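Local structure of Ras-3 from Cryphonectria parasitica (Cryphonectria parasitica, 4KU4) at residues Ser50-Cys55 / Pro61-Ile66. The protein is a small Ras-family protein with the P-loop nucleotide-binding fold that holds guanosine-5'-diphosphate and magnesium. Numbering follows the deposited sequence.
Sequences SYRRQC and PSHLEI
The beta hairpin at the edge of the Ras sheet pairs Tyr51, Arg53 and Cys55 with Ile66, Leu64 and Ser62, each pair closed by two backbone hydrogen bonds; of these, Ile66 N to Tyr51 O is 2.7 Å. At the non-hydrogen-bonded pairs Arg52-Glu65 and Gln54-His63, CA-H...O contacts add to the pairing, as from Arg52 CA to Leu64 O (3.2 Å).

On the face carrying Arg52, Gln54, His63 and Glu65, Gln54 CG sits over the centre of the His63 imidazole, 3.6 Å from the ring centroid, in a CH-pi contact. With His63 CG anti to the backbone N (chi1 -166°), the ring leans across to the facing strand, and Arg52 CB meets its edge at NE2 (3.6 Å). A hydrogen bond between His63 ND1 and Gly11 O is consistent with holding the ring in this rotation. Farther along, one water joins three side chains: it accepts from Arg52 NH1 (2.8 Å) in the guanidinium plane, donates to Glu65 OE1 (2.7 Å) and hydrogen-bonds Ser50 OG, and so bridges Arg52 and Glu65, probably oppositely charged, whose charged atoms are not in contact.

On the face of Tyr51, Arg53, Cys55, Ser62, Leu64 and Ile66, Cys55 SG packs against Leu64 CG (4.2 Å), and both residues meet Phe187 of helix 182-196. Arg53 reaches away to a salt bridge with Glu183. Two antiparallel strands, the second running parallel to strand 15-20, form the hairpin characteristic of the Ras fold.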
loop_
_atom_site.group_PDB
_atom_site.type_symbol
_atom_site.label_atom_id
_atom_site.label_comp_id
_atom_site.label_asym_id
_atom_site.label_seq_id
_atom_site.Cartn_x
_atom_site.Cartn_y
_atom_site.Cartn_z
ATOM N N SER A 50 -6.643 8.447 -9.475
ATOM C CA SER A 50 -5.235 8.096 -9.436
ATOM C C SER A 50 -4.664 9.360 -8.794
ATOM O O SER A 50 -5.128 10.466 -9.087
ATOM C CB SER A 50 -4.659 7.885 -10.822
ATOM O OG SER A 50 -3.268 8.127 -10.842
ATOM N N TYR A 51 -3.678 9.206 -7.920
ATOM C CA TYR A 51 -3.107 10.343 -7.192
ATOM C C TYR A 51 -1.609 10.422 -7.419
ATOM O O TYR A 51 -0.973 9.423 -7.738
ATOM C CB TYR A 51 -3.388 10.212 -5.689
ATOM C CG TYR A 51 -4.842 10.279 -5.308
ATOM C CD1 TYR A 51 -5.437 11.492 -4.987
ATOM C CD2 TYR A 51 -5.623 9.124 -5.260
ATOM C CE1 TYR A 51 -6.770 11.567 -4.639
ATOM C CE2 TYR A 51 -6.961 9.187 -4.914
ATOM C CZ TYR A 51 -7.528 10.406 -4.603
ATOM O OH TYR A 51 -8.847 10.479 -4.246
ATOM N N ARG A 52 -1.030 11.610 -7.249
ATOM C CA ARG A 52 0.398 11.784 -7.473
ATOM C C ARG A 52 1.085 12.423 -6.276
ATOM O O ARG A 52 0.537 13.320 -5.622
ATOM C CB ARG A 52 0.649 12.656 -8.710
ATOM C CG ARG A 52 0.219 12.037 -10.032
ATOM C CD ARG A 52 0.187 13.079 -11.146
ATOM N NE ARG A 52 -0.676 14.206 -10.802
ATOM C CZ ARG A 52 -1.996 14.242 -10.930
ATOM N NH1 ARG A 52 -2.681 13.193 -11.406
ATOM N NH2 ARG A 52 -2.644 15.339 -10.567
ATOM N N ARG A 53 2.300 11.969 -6.010
ATOM C CA ARG A 53 3.164 12.608 -5.022
ATOM C C ARG A 53 4.556 12.814 -5.618
ATOM O O ARG A 53 5.261 11.855 -5.939
ATOM C CB ARG A 53 3.251 11.758 -3.747
ATOM C CG ARG A 53 4.326 12.235 -2.738
ATOM C CD ARG A 53 3.908 13.489 -1.977
ATOM N NE ARG A 53 5.021 14.042 -1.199
ATOM C CZ ARG A 53 5.280 13.745 0.072
ATOM N NH1 ARG A 53 6.324 14.287 0.677
ATOM N NH2 ARG A 53 4.508 12.905 0.742
ATOM N N GLN A 54 4.941 14.075 -5.797
ATOM C CA GLN A 54 6.321 14.393 -6.101
ATOM C C GLN A 54 7.019 14.480 -4.760
ATOM O O GLN A 54 6.491 15.091 -3.819
ATOM C CB GLN A 54 6.426 15.732 -6.838
ATOM C CG GLN A 54 5.812 15.701 -8.218
ATOM C CD GLN A 54 6.135 16.946 -9.035
ATOM O OE1 GLN A 54 5.460 17.972 -8.929
ATOM N NE2 GLN A 54 7.165 16.850 -9.864
ATOM N N CYS A 55 8.178 13.841 -4.662
ATOM C CA CYS A 55 8.920 13.809 -3.406
ATOM C C CYS A 55 10.378 13.516 -3.688
ATOM O O CYS A 55 10.773 13.284 -4.833
ATOM C CB CYS A 55 8.342 12.722 -2.474
ATOM S SG CYS A 55 8.159 11.077 -3.252
ATOM N N PRO A 61 14.974 12.303 -6.338
ATOM C CA PRO A 61 13.650 12.823 -6.706
ATOM C C PRO A 61 12.827 11.725 -7.350
ATOM O O PRO A 61 13.317 11.052 -8.264
ATOM C CB PRO A 61 13.973 13.907 -7.743
ATOM C CG PRO A 61 15.382 14.332 -7.411
ATOM C CD PRO A 61 16.058 13.052 -7.002
ATOM N N SER A 62 11.600 11.556 -6.863
ATOM C CA SER A 62 10.683 10.513 -7.324
ATOM C C SER A 62 9.300 11.110 -7.544
ATOM O O SER A 62 8.945 12.120 -6.935
ATOM C CB SER A 62 10.592 9.384 -6.298
ATOM O OG SER A 62 11.885 9.010 -5.840
ATOM N N HIS A 63 8.520 10.483 -8.415
ATOM C CA HIS A 63 7.155 10.926 -8.687
ATOM C C HIS A 63 6.274 9.685 -8.683
ATOM O O HIS A 63 6.278 8.907 -9.624
ATOM C CB HIS A 63 7.088 11.663 -10.031
ATOM C CG HIS A 63 5.816 12.439 -10.242
ATOM N ND1 HIS A 63 5.644 13.307 -11.295
ATOM C CD2 HIS A 63 4.663 12.474 -9.530
ATOM C CE1 HIS A 63 4.439 13.852 -11.222
ATOM N NE2 HIS A 63 3.828 13.365 -10.162
ATOM N N LEU A 64 5.546 9.501 -7.594
ATOM C CA LEU A 64 4.735 8.313 -7.400
ATOM C C LEU A 64 3.353 8.553 -7.995
ATOM O O LEU A 64 2.762 9.612 -7.802
ATOM C CB LEU A 64 4.615 8.001 -5.912
ATOM C CG LEU A 64 5.902 8.075 -5.079
ATOM C CD1 LEU A 64 5.658 7.711 -3.604
ATOM C CD2 LEU A 64 6.965 7.168 -5.689
ATOM N N GLU A 65 2.854 7.575 -8.743
ATOM C CA GLU A 65 1.479 7.602 -9.217
ATOM C C GLU A 65 0.770 6.466 -8.492
ATOM O O GLU A 65 1.142 5.301 -8.630
ATOM C CB GLU A 65 1.422 7.412 -10.737
ATOM C CG GLU A 65 0.026 7.540 -11.345
ATOM C CD GLU A 65 0.093 7.815 -12.830
ATOM O OE1 GLU A 65 -0.331 8.914 -13.252
ATOM O OE2 GLU A 65 0.593 6.945 -13.575
ATOM N N ILE A 66 -0.241 6.810 -7.704
ATOM C CA ILE A 66 -0.887 5.812 -6.855
ATOM C C ILE A 66 -2.309 5.562 -7.327
ATOM O O ILE A 66 -3.141 6.465 -7.336
ATOM C CB ILE A 66 -0.888 6.264 -5.375
ATOM C CG1 ILE A 66 0.546 6.448 -4.884
ATOM C CG2 ILE A 66 -1.586 5.246 -4.494
ATOM C CD1 ILE A 66 0.775 7.762 -4.228
HETATM O O HOH W 1 -2.133 10.557 -12.192
#